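Class B carbapenemase GOB-18 (Elizabethkingia meningoseptica, PDB 5K0W) probably hydrolyses beta-lactam antibiotics, carbapenems among them, as a class B3 metallo-beta-lactamase that holds two zinc ions in its active site. Local coordinates at residues 163-168 with 182-187; 155-160 with 168-173; 232-237 with 263-268; 35-40 with 82-87. All blocks are in the same frame, centred on the assembly; numbering follows the deposited sequence.

How the interactions relate
The four contacts follow the chain in a simple order: interaction 4 closes first, interactions 1 and 2 come next with alternating segments, and interaction 3 is last. Interactions 1 and 2 share Thr-168 and strand 165-171, which pairs with 159-162 along one edge and 180-187 along the other; their centres lie 13 Å apart. Interaction 3 reaches the far edge of this sheet, strand 236-239, and touches both: Ile-183 meets Asp-233 and Phe-234, while Leu-170 meets Leu-232. Interaction 4 belongs to the other sheet, at its outermost strand 38-41, and its centre is about 27 Å from that of interaction 2. Together they sample both layers of the metallo-beta-lactamase sandwich.

Interaction 1 of 4, residues 163-168 with 182-187; sequences GNITLT and FIFETK
Strands 165-168 and 182-187 run antiparallel, their axes 157° apart and closing to 4.7 Å, and they are joined at the hydrogen-bonded pair Thr-168 and Ile-183. Thr-168 N gives its hydrogen to Ile-183 O at 2.9 Å, and Ile-183 N returns one to Thr-168 O at 3.1 Å. Toward Ile-165 the strands part, and its CA is 7.2 Å from that of Thr-186. On one face of the sheet Leu-167 lies alongside Phe-184, both pointing the same way, with CD1 of Leu-167 3.7 Å from CB of Phe-184. The other branch, CD2, reaches Phe-182. Phe-184 CG sits between its own backbone N and carbonyl carbon (chi1 70°), a turn that sets the ring next to Leu-167 and lets Ile-165 CD1 come within 3.9 Å of its CD2. This is the interior of the alpha-beta/beta-alpha sandwich of the metallo-beta-lactamase fold: the hairpin 165-171/180-187 turns Ile-165, Leu-167 and Phe-184 onto Ile-57 of strand 55-59 in the opposing sheet. On the other face, Thr-168 CB packs against Ile-183 CG2. Here a water lies 2.7 Å from Thr-168 OG1 and donates to Ile-183 O at 2.9 Å, so that this carbonyl takes two hydrogen bonds, while Thr-168 OG1 also accepts one from Lys-159.

Interaction 2 of 4, residues 155-160 with 168-173; sequences KDQDKI and TLLHHP
Asp-156 and His-171 cross at a slant, CB and OD1 of the aspartate both lying against CB of the histidine, the carboxylate and imidazole planes 58° apart. They lie just beyond the paired part of the beta hairpin 159-162/165-171, where a type II turn from Lys-155 to Asp-158 leads into the first strand. With CG of Asp-156 opposite its backbone N (chi1 -167°), OD1 swings over to the neighbouring strand and receives His-171 N at 2.7 Å, on the anti side and 27° out of the carboxylate plane. The imidazole itself turns elsewhere: ND1 of His-171 bonds to Asp-121, and one ring face lies against CD of Pro-173. Two backbone bonds continue the pairing, from Gln-157 N to Leu-169 O at 2.9 Å and from Leu-169 N to Asp-158 O at 3.0 Å. The turn is braced from within by Asp-158 OD2, which takes Lys-155 N at 2.7 Å from above its carboxylate plane. Leu-169 touches Asp-121 of strand 117-121 in the other sheet, and its CD2 also reaches Lys-155 O. The bent chain of Gln-157 folds back so that its amide carries OE1 to Leu-170 CD2 and NE2 to Thr-168 CG2. Lys-159 runs alongside Thr-168, pointing the same way, and curls at chi2 and chi4 until NZ donates to Thr-168 OG1 at 3.0 Å.

Interaction 3 of 4, residues 232-237 with 263-268; sequences LDFDIW and MDKQSY
Asp-264 OD1 is held by three groups: a salt bridge from Lys-250, a water donating at 2.8 Å, and a weak bond from Trp-237 NE1 at 3.3 Å. The same indole N-H also bonds to the backbone, Trp-237 NE1 lying 3.2 Å from Asp-264 O but above the carbonyl plane. Beside this knot Phe-234, Trp-237 and Tyr-268 form an aromatic cluster, through which the start of helix 265-284 packs on edge strand 236-239 of the five-stranded sheet. Trp-237 lies between two neighbours: the water, which also donates to Trp-237 O, is over one face, and Tyr-268 CB presses on the other, 3.6 Å from the centroid of the five-membered ring in a CH-pi contact. With Tyr-268 CG opposite its backbone N (chi1 163°), the ring is carried from the helix to Phe-234, which turns its edge toward the tyrosine face in a T-shaped pair, the planes at 85° and the centroids 5.0 Å apart. The hydroxyl of Tyr-268 runs past Leu-232 CD1 to bond with Met-229 O. At the start of the strand, Met-263 CG meets Ile-236 CG1 at 3.7 Å, while Lys-265 slides its CD over one face of Phe-234 and delivers NZ to Phe-234 O at 3.0 Å.

Interaction 4 of 4, residues 35-40 with 82-87; sequences YEPFRI and QKLGFN
Pro-37 lays its ring against Lys-83 and Leu-84, with CB 3.7 Å from CG of Leu-84 and CD 3.7 Å from CD of Lys-83. Lys-83 and Leu-84 lie at the C-terminal end of helix 73-83, which closes in a Schellman motif. Gly-85 supplies the motif's positive phi (92°), and its N bonds back to Gln-82 O at 2.8 Å. The contact seats the helix end beside the run-in to strand 38-41, an outermost strand of the seven-stranded sheet, and lies away from the zinc site. It is held without a hydrogen bond between the segments. Leu-84 divides its branches, CD1 touching Pro-37 CB and CD2 lying 3.9 Å from Pro-37 O; beyond it, Tyr-45 and Val-47 carry the apolar packing onward. Lys-83 comes across the proline ring at about a right angle. Having CG opposite its backbone N (chi1 -163°), it stretches straight as far as CE, its CB and CD both passing close to Pro-37 CG, before chi4 turns NZ aside. Glu-36 crosses the far end of that chain, where its CG and carboxylate meet CE of Lys-83: OE1 of Glu-36 is 3.3 Å from CE of Lys-83, while NZ stays 4.4 Å from the same oxygen, beyond salt-bridge range.

Interaction 1 of 4, residues 163-168 with 182-187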
# COMPACT_ATOMS: atom_id res chain seq x y z
N GLY A 163 8.42 -17.53 -7.37
CA GLY A 163 8.68 -17.75 -8.79
C GLY A 163 9.89 -16.95 -9.23
O GLY A 163 10.85 -16.80 -8.45
N ASN A 164 9.85 -16.37 -10.43
CA ASN A 164 10.93 -15.54 -10.99
C ASN A 164 10.86 -14.11 -10.47
O ASN A 164 11.86 -13.38 -10.54
CB ASN A 164 10.91 -15.54 -12.52
CG ASN A 164 10.77 -16.90 -13.15
OD1 ASN A 164 9.82 -17.17 -13.87
ND2 ASN A 164 11.74 -17.78 -12.93
N ILE A 165 9.68 -13.71 -9.93
CA ILE A 165 9.40 -12.40 -9.33
C ILE A 165 10.19 -12.22 -8.03
O ILE A 165 10.20 -13.13 -7.19
CB ILE A 165 7.86 -12.26 -9.13
CG1 ILE A 165 7.14 -11.79 -10.42
CG2 ILE A 165 7.47 -11.41 -7.91
CD1 ILE A 165 7.27 -10.25 -10.81
N THR A 166 10.85 -11.06 -7.89
CA THR A 166 11.60 -10.65 -6.71
C THR A 166 11.20 -9.21 -6.37
O THR A 166 11.38 -8.32 -7.20
CB THR A 166 13.13 -10.77 -6.89
OG1 THR A 166 13.46 -12.08 -7.37
CG2 THR A 166 13.90 -10.49 -5.59
N LEU A 167 10.66 -9.00 -5.16
CA LEU A 167 10.27 -7.69 -4.69
C LEU A 167 11.24 -7.23 -3.63
O LEU A 167 11.69 -8.03 -2.80
CB LEU A 167 8.86 -7.75 -4.08
CG LEU A 167 7.72 -7.25 -4.95
CD1 LEU A 167 7.36 -8.25 -5.99
CD2 LEU A 167 6.51 -7.01 -4.13
N THR A 168 11.57 -5.94 -3.64
CA THR A 168 12.46 -5.36 -2.64
C THR A 168 11.63 -4.39 -1.83
O THR A 168 10.95 -3.54 -2.41
CB THR A 168 13.69 -4.68 -3.30
OG1 THR A 168 14.41 -5.64 -4.05
CG2 THR A 168 14.64 -4.07 -2.28
N PHE A 182 7.47 -0.83 -2.66
CA PHE A 182 8.05 -2.03 -3.24
C PHE A 182 8.56 -1.76 -4.63
O PHE A 182 7.95 -1.00 -5.38
CB PHE A 182 7.08 -3.22 -3.21
CG PHE A 182 6.64 -3.60 -1.82
CD1 PHE A 182 7.37 -4.51 -1.07
CD2 PHE A 182 5.47 -3.07 -1.28
CE1 PHE A 182 6.93 -4.89 0.21
CE2 PHE A 182 5.05 -3.43 0.01
CZ PHE A 182 5.78 -4.33 0.75
N ILE A 183 9.70 -2.36 -4.96
CA ILE A 183 10.32 -2.20 -6.26
C ILE A 183 10.64 -3.57 -6.83
O ILE A 183 11.21 -4.43 -6.14
CB ILE A 183 11.50 -1.16 -6.27
CG1 ILE A 183 11.86 -0.71 -7.68
CG2 ILE A 183 12.73 -1.62 -5.46
CD1 ILE A 183 12.08 0.77 -7.77
N PHE A 184 10.18 -3.81 -8.06
CA PHE A 184 10.38 -5.09 -8.74
C PHE A 184 10.35 -4.93 -10.25
O PHE A 184 9.86 -3.93 -10.77
CB PHE A 184 9.33 -6.12 -8.28
CG PHE A 184 7.93 -5.83 -8.75
CD1 PHE A 184 7.13 -4.92 -8.06
CD2 PHE A 184 7.42 -6.46 -9.88
CE1 PHE A 184 5.84 -4.64 -8.51
CE2 PHE A 184 6.13 -6.17 -10.33
CZ PHE A 184 5.34 -5.27 -9.64
N GLU A 185 10.85 -5.94 -10.95
CA GLU A 185 10.80 -5.99 -12.39
C GLU A 185 9.71 -6.99 -12.78
O GLU A 185 9.48 -7.97 -12.08
CB GLU A 185 12.15 -6.44 -12.98
CG GLU A 185 12.44 -5.89 -14.37
CD GLU A 185 13.46 -4.75 -14.46
OE1 GLU A 185 13.70 -4.06 -13.43
OE2 GLU A 185 14.01 -4.55 -15.56
N THR A 186 9.03 -6.71 -13.88
CA THR A 186 8.01 -7.57 -14.48
C THR A 186 8.11 -7.45 -15.99
O THR A 186 8.66 -6.46 -16.48
CB THR A 186 6.61 -7.34 -13.92
OG1 THR A 186 5.76 -8.37 -14.43
CG2 THR A 186 6.04 -5.97 -14.27
N LYS A 187 7.63 -8.45 -16.72
CA LYS A 187 7.74 -8.40 -18.16
C LYS A 187 6.52 -8.84 -18.92
O LYS A 187 5.74 -9.70 -18.46
CB LYS A 187 9.01 -9.16 -18.64
CG LYS A 187 8.94 -10.68 -18.47
CD LYS A 187 10.30 -11.33 -18.18
CE LYS A 187 10.40 -11.92 -16.77
NZ LYS A 187 10.40 -10.89 -15.68
O HOH W 1 13.81 -5.67 -6.67

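Interaction 2 of 4, residues 155-160 with 168-173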
# COMPACT_ATOMS: atom_id res chain seq x y z
N LYS A 155 12.86 -5.65 6.93
CA LYS A 155 13.68 -4.46 7.12
C LYS A 155 13.98 -3.92 5.73
O LYS A 155 13.71 -4.59 4.74
CB LYS A 155 14.98 -4.81 7.86
CG LYS A 155 14.82 -4.88 9.36
CD LYS A 155 15.25 -3.58 10.05
CE LYS A 155 15.03 -3.62 11.53
NZ LYS A 155 16.03 -4.47 12.25
N ASP A 156 14.51 -2.70 5.65
CA ASP A 156 14.85 -2.07 4.38
C ASP A 156 15.75 -2.98 3.56
O ASP A 156 16.64 -3.64 4.12
CB ASP A 156 15.53 -0.72 4.61
CG ASP A 156 15.64 0.13 3.36
OD1 ASP A 156 14.61 0.29 2.66
OD2 ASP A 156 16.74 0.67 3.10
N GLN A 157 15.47 -3.05 2.24
CA GLN A 157 16.19 -3.80 1.21
C GLN A 157 15.99 -5.30 1.24
O GLN A 157 16.66 -6.00 0.47
CB GLN A 157 17.70 -3.44 1.18
CG GLN A 157 18.01 -1.98 0.93
CD GLN A 157 17.40 -1.49 -0.37
OE1 GLN A 157 16.57 -0.59 -0.37
NE2 GLN A 157 17.77 -2.12 -1.49
N ASP A 158 15.09 -5.80 2.10
CA ASP A 158 14.79 -7.23 2.19
C ASP A 158 14.08 -7.68 0.94
O ASP A 158 13.23 -6.96 0.44
CB ASP A 158 13.96 -7.58 3.44
CG ASP A 158 14.77 -7.62 4.74
OD1 ASP A 158 16.01 -7.57 4.68
OD2 ASP A 158 14.15 -7.75 5.83
N LYS A 159 14.47 -8.84 0.41
CA LYS A 159 13.93 -9.44 -0.80
C LYS A 159 12.82 -10.46 -0.51
O LYS A 159 12.98 -11.31 0.38
CB LYS A 159 15.06 -10.09 -1.63
CG LYS A 159 15.78 -9.14 -2.58
CD LYS A 159 16.95 -8.41 -1.93
CE LYS A 159 17.76 -7.60 -2.91
NZ LYS A 159 17.21 -6.23 -3.09
N ILE A 160 11.69 -10.37 -1.23
CA ILE A 160 10.55 -11.30 -1.15
C ILE A 160 10.54 -12.01 -2.50
O ILE A 160 10.49 -11.35 -3.55
CB ILE A 160 9.18 -10.60 -0.85
CG1 ILE A 160 9.23 -9.67 0.39
CG2 ILE A 160 8.04 -11.63 -0.73
CD1 ILE A 160 9.22 -8.18 0.04
N THR A 168 11.57 -5.94 -3.64
CA THR A 168 12.46 -5.36 -2.64
C THR A 168 11.63 -4.39 -1.83
O THR A 168 10.95 -3.54 -2.41
CB THR A 168 13.69 -4.68 -3.30
OG1 THR A 168 14.41 -5.64 -4.05
CG2 THR A 168 14.64 -4.07 -2.28
N LEU A 169 11.68 -4.53 -0.50
CA LEU A 169 10.98 -3.62 0.39
C LEU A 169 11.83 -2.37 0.56
O LEU A 169 13.01 -2.47 0.90
CB LEU A 169 10.72 -4.28 1.76
CG LEU A 169 9.78 -3.50 2.70
CD1 LEU A 169 8.75 -4.42 3.34
CD2 LEU A 169 10.57 -2.73 3.74
N LEU A 170 11.24 -1.20 0.35
CA LEU A 170 11.92 0.07 0.55
C LEU A 170 11.24 0.74 1.75
O LEU A 170 10.08 1.15 1.66
CB LEU A 170 11.83 0.97 -0.71
CG LEU A 170 12.29 0.36 -2.05
CD1 LEU A 170 11.88 1.24 -3.21
CD2 LEU A 170 13.78 0.11 -2.07
N HIS A 171 11.95 0.81 2.89
CA HIS A 171 11.45 1.43 4.11
C HIS A 171 11.26 2.93 3.89
O HIS A 171 12.24 3.66 3.65
CB HIS A 171 12.42 1.14 5.26
CG HIS A 171 11.94 1.58 6.62
ND1 HIS A 171 10.76 1.10 7.17
CD2 HIS A 171 12.54 2.40 7.51
CE1 HIS A 171 10.66 1.68 8.36
NE2 HIS A 171 11.70 2.47 8.60
N HIS A 172 9.99 3.38 3.88
CA HIS A 172 9.60 4.78 3.69
C HIS A 172 8.71 5.24 4.86
O HIS A 172 7.49 5.41 4.67
CB HIS A 172 8.90 4.94 2.32
CG HIS A 172 9.82 4.74 1.14
ND1 HIS A 172 9.34 4.32 -0.08
CD2 HIS A 172 11.16 4.91 1.05
CE1 HIS A 172 10.40 4.22 -0.87
NE2 HIS A 172 11.51 4.58 -0.24
N PRO A 173 9.27 5.41 6.09
CA PRO A 173 8.41 5.77 7.24
C PRO A 173 7.86 7.19 7.26
O PRO A 173 8.20 8.01 6.42
CB PRO A 173 9.31 5.48 8.45
CG PRO A 173 10.69 5.69 7.94
CD PRO A 173 10.68 5.25 6.51

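Interaction 3 of 4, residues 232-237 with 263-268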
# COMPACT_ATOMS: atom_id res chain seq x y z
N LEU A 232 15.13 7.29 -6.36
CA LEU A 232 14.67 6.00 -6.89
C LEU A 232 14.65 5.99 -8.41
O LEU A 232 14.34 7.02 -9.05
CB LEU A 232 13.26 5.63 -6.33
CG LEU A 232 13.14 5.37 -4.81
CD1 LEU A 232 11.69 5.31 -4.38
CD2 LEU A 232 13.89 4.11 -4.38
N ASP A 233 15.00 4.82 -8.99
CA ASP A 233 14.98 4.57 -10.45
C ASP A 233 13.93 3.49 -10.74
O ASP A 233 13.95 2.41 -10.14
CB ASP A 233 16.34 4.12 -11.01
CG ASP A 233 17.56 4.83 -10.51
OD1 ASP A 233 17.68 6.05 -10.74
OD2 ASP A 233 18.41 4.15 -9.89
N PHE A 234 12.99 3.80 -11.65
CA PHE A 234 11.85 2.93 -11.99
C PHE A 234 11.34 3.29 -13.39
O PHE A 234 11.60 4.39 -13.87
CB PHE A 234 10.70 3.12 -10.96
CG PHE A 234 10.19 4.54 -10.82
CD1 PHE A 234 9.16 5.00 -11.63
CD2 PHE A 234 10.75 5.41 -9.90
CE1 PHE A 234 8.72 6.33 -11.54
CE2 PHE A 234 10.29 6.73 -9.79
CZ PHE A 234 9.28 7.17 -10.61
N ASP A 235 10.56 2.39 -14.00
CA ASP A 235 9.95 2.65 -15.30
C ASP A 235 8.52 3.07 -15.07
O ASP A 235 8.07 4.06 -15.64
CB ASP A 235 10.03 1.40 -16.20
CG ASP A 235 11.44 1.08 -16.65
OD1 ASP A 235 12.19 2.03 -16.98
OD2 ASP A 235 11.80 -0.13 -16.69
N ILE A 236 7.83 2.33 -14.18
CA ILE A 236 6.44 2.54 -13.83
C ILE A 236 6.26 2.82 -12.35
O ILE A 236 6.93 2.19 -11.53
CB ILE A 236 5.60 1.32 -14.31
CG1 ILE A 236 5.42 1.39 -15.83
CG2 ILE A 236 4.24 1.19 -13.58
CD1 ILE A 236 4.84 0.19 -16.45
N TRP A 237 5.33 3.74 -12.01
CA TRP A 237 4.99 4.04 -10.63
C TRP A 237 3.47 4.07 -10.41
O TRP A 237 2.71 4.50 -11.28
CB TRP A 237 5.66 5.33 -10.14
CG TRP A 237 4.91 6.59 -10.44
CD1 TRP A 237 4.90 7.28 -11.62
CD2 TRP A 237 4.04 7.30 -9.55
NE1 TRP A 237 4.06 8.37 -11.52
CE2 TRP A 237 3.52 8.40 -10.26
CE3 TRP A 237 3.64 7.10 -8.22
CZ2 TRP A 237 2.64 9.32 -9.68
CZ3 TRP A 237 2.75 7.99 -7.65
CH2 TRP A 237 2.27 9.10 -8.37
N MET A 263 3.95 5.68 -16.69
CA MET A 263 5.35 6.01 -16.95
C MET A 263 5.57 7.52 -16.86
O MET A 263 6.53 8.04 -17.44
CB MET A 263 5.75 5.49 -18.33
CG MET A 263 5.77 4.00 -18.39
SD MET A 263 6.42 3.43 -19.97
CE MET A 263 6.60 1.74 -19.60
N ASP A 264 4.69 8.21 -16.13
CA ASP A 264 4.79 9.65 -15.96
C ASP A 264 5.67 9.94 -14.75
O ASP A 264 5.19 10.36 -13.69
CB ASP A 264 3.38 10.30 -15.88
CG ASP A 264 2.46 9.77 -14.79
OD1 ASP A 264 2.58 8.58 -14.42
OD2 ASP A 264 1.57 10.54 -14.33
N LYS A 265 6.98 9.65 -14.92
CA LYS A 265 8.01 9.84 -13.90
C LYS A 265 8.03 11.25 -13.32
O LYS A 265 8.11 11.40 -12.11
CB LYS A 265 9.40 9.46 -14.44
CG LYS A 265 9.60 7.99 -14.69
CD LYS A 265 11.08 7.63 -14.57
CE LYS A 265 11.61 7.01 -15.84
NZ LYS A 265 12.95 6.39 -15.62
N GLN A 266 7.91 12.29 -14.18
CA GLN A 266 7.93 13.68 -13.70
C GLN A 266 6.81 14.03 -12.74
O GLN A 266 7.04 14.84 -11.84
CB GLN A 266 8.11 14.70 -14.83
CG GLN A 266 9.56 14.79 -15.36
CD GLN A 266 10.63 14.74 -14.27
OE1 GLN A 266 10.72 15.61 -13.40
NE2 GLN A 266 11.46 13.71 -14.31
N SER A 267 5.64 13.37 -12.86
CA SER A 267 4.51 13.55 -11.95
C SER A 267 4.80 12.94 -10.56
O SER A 267 4.31 13.46 -9.56
CB SER A 267 3.24 12.93 -12.52
OG SER A 267 2.15 13.21 -11.65
N TYR A 268 5.59 11.85 -10.51
CA TYR A 268 6.00 11.24 -9.25
C TYR A 268 6.88 12.23 -8.49
O TYR A 268 6.67 12.42 -7.30
CB TYR A 268 6.75 9.92 -9.47
CG TYR A 268 7.53 9.46 -8.27
CD1 TYR A 268 6.89 8.91 -7.16
CD2 TYR A 268 8.91 9.62 -8.20
CE1 TYR A 268 7.60 8.50 -6.04
CE2 TYR A 268 9.63 9.22 -7.08
CZ TYR A 268 8.97 8.66 -6.00
OH TYR A 268 9.67 8.26 -4.89
O HOH W 2 1.77 6.59 -12.68

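Interaction 4 of 4, residues 35-40 with 82-87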
# COMPACT_ATOMS: atom_id res chain seq x y z
N TYR A 35 -14.47 -0.91 -8.64
CA TYR A 35 -13.68 -0.53 -9.80
C TYR A 35 -13.30 -1.80 -10.54
O TYR A 35 -12.86 -2.77 -9.91
CB TYR A 35 -12.44 0.28 -9.41
CG TYR A 35 -11.72 0.90 -10.59
CD1 TYR A 35 -12.13 2.11 -11.12
CD2 TYR A 35 -10.63 0.28 -11.17
CE1 TYR A 35 -11.49 2.68 -12.22
CE2 TYR A 35 -9.97 0.83 -12.26
CZ TYR A 35 -10.41 2.04 -12.78
OH TYR A 35 -9.78 2.62 -13.86
N GLU A 36 -13.48 -1.80 -11.85
CA GLU A 36 -13.19 -2.90 -12.75
C GLU A 36 -11.69 -3.23 -12.78
O GLU A 36 -10.89 -2.36 -13.13
CB GLU A 36 -13.70 -2.53 -14.15
CG GLU A 36 -14.29 -3.69 -14.92
CD GLU A 36 -13.41 -4.14 -16.07
OE1 GLU A 36 -12.96 -5.31 -16.05
OE2 GLU A 36 -13.15 -3.31 -16.97
N PRO A 37 -11.27 -4.47 -12.44
CA PRO A 37 -9.83 -4.78 -12.46
C PRO A 37 -9.18 -4.70 -13.85
O PRO A 37 -9.86 -4.91 -14.86
CB PRO A 37 -9.77 -6.21 -11.89
CG PRO A 37 -11.10 -6.79 -12.22
CD PRO A 37 -12.05 -5.65 -12.00
N PHE A 38 -7.88 -4.35 -13.90
CA PHE A 38 -7.11 -4.23 -15.14
C PHE A 38 -5.64 -4.64 -14.98
O PHE A 38 -5.13 -4.72 -13.86
CB PHE A 38 -7.25 -2.81 -15.75
CG PHE A 38 -6.48 -1.70 -15.08
CD1 PHE A 38 -6.96 -1.08 -13.93
CD2 PHE A 38 -5.28 -1.24 -15.62
CE1 PHE A 38 -6.25 -0.03 -13.32
CE2 PHE A 38 -4.56 -0.21 -15.00
CZ PHE A 38 -5.04 0.38 -13.85
N ARG A 39 -4.97 -4.88 -16.10
CA ARG A 39 -3.55 -5.23 -16.15
C ARG A 39 -2.74 -3.94 -16.19
O ARG A 39 -2.93 -3.13 -17.11
CB ARG A 39 -3.27 -6.08 -17.39
CG ARG A 39 -1.89 -6.71 -17.41
CD ARG A 39 -1.82 -7.67 -18.57
NE ARG A 39 -0.46 -8.14 -18.82
CZ ARG A 39 0.02 -8.41 -20.02
NH1 ARG A 39 -0.74 -8.26 -21.10
NH2 ARG A 39 1.27 -8.83 -20.16
N ILE A 40 -1.86 -3.73 -15.20
CA ILE A 40 -1.02 -2.52 -15.17
C ILE A 40 0.13 -2.70 -16.17
O ILE A 40 0.17 -2.01 -17.20
CB ILE A 40 -0.57 -2.13 -13.73
CG1 ILE A 40 -1.79 -1.82 -12.87
CG2 ILE A 40 0.41 -0.94 -13.74
CD1 ILE A 40 -1.60 -2.07 -11.40
N GLN A 82 -11.22 -12.90 -9.43
CA GLN A 82 -11.97 -13.85 -10.26
C GLN A 82 -12.19 -13.30 -11.69
O GLN A 82 -11.90 -14.00 -12.65
CB GLN A 82 -13.31 -14.19 -9.59
CG GLN A 82 -13.91 -15.52 -10.05
CD GLN A 82 -15.00 -16.04 -9.13
OE1 GLN A 82 -16.20 -15.91 -9.40
NE2 GLN A 82 -14.62 -16.71 -8.05
N LYS A 83 -12.64 -12.03 -11.82
CA LYS A 83 -12.89 -11.33 -13.08
C LYS A 83 -11.70 -11.38 -14.06
O LYS A 83 -11.90 -11.51 -15.27
CB LYS A 83 -13.30 -9.87 -12.80
CG LYS A 83 -13.96 -9.17 -13.97
CD LYS A 83 -14.58 -7.87 -13.52
CE LYS A 83 -15.31 -7.12 -14.61
NZ LYS A 83 -16.45 -7.89 -15.20
N LEU A 84 -10.47 -11.29 -13.54
CA LEU A 84 -9.27 -11.35 -14.38
C LEU A 84 -8.89 -12.79 -14.79
O LEU A 84 -7.97 -12.98 -15.60
CB LEU A 84 -8.08 -10.66 -13.69
CG LEU A 84 -8.17 -9.16 -13.43
CD1 LEU A 84 -7.12 -8.76 -12.44
CD2 LEU A 84 -7.97 -8.35 -14.71
N GLY A 85 -9.58 -13.77 -14.22
CA GLY A 85 -9.33 -15.19 -14.46
C GLY A 85 -8.36 -15.81 -13.49
O GLY A 85 -7.79 -16.86 -13.79
N PHE A 86 -8.15 -15.18 -12.31
CA PHE A 86 -7.23 -15.70 -11.29
C PHE A 86 -7.93 -16.20 -10.04
O PHE A 86 -9.07 -15.81 -9.77
CB PHE A 86 -6.12 -14.71 -10.95
CG PHE A 86 -5.37 -14.15 -12.13
CD1 PHE A 86 -4.49 -14.94 -12.85
CD2 PHE A 86 -5.53 -12.82 -12.51
CE1 PHE A 86 -3.80 -14.43 -13.95
CE2 PHE A 86 -4.82 -12.30 -13.59
CZ PHE A 86 -3.97 -13.11 -14.32
N ASN A 87 -7.26 -17.09 -9.29
CA ASN A 87 -7.80 -17.65 -8.06
C ASN A 87 -7.16 -17.01 -6.83
O ASN A 87 -5.95 -17.10 -6.65
CB ASN A 87 -7.64 -19.19 -8.06
CG ASN A 87 -8.38 -19.95 -6.96
OD1 ASN A 87 -9.17 -19.40 -6.18
ND2 ASN A 87 -8.16 -21.26 -6.88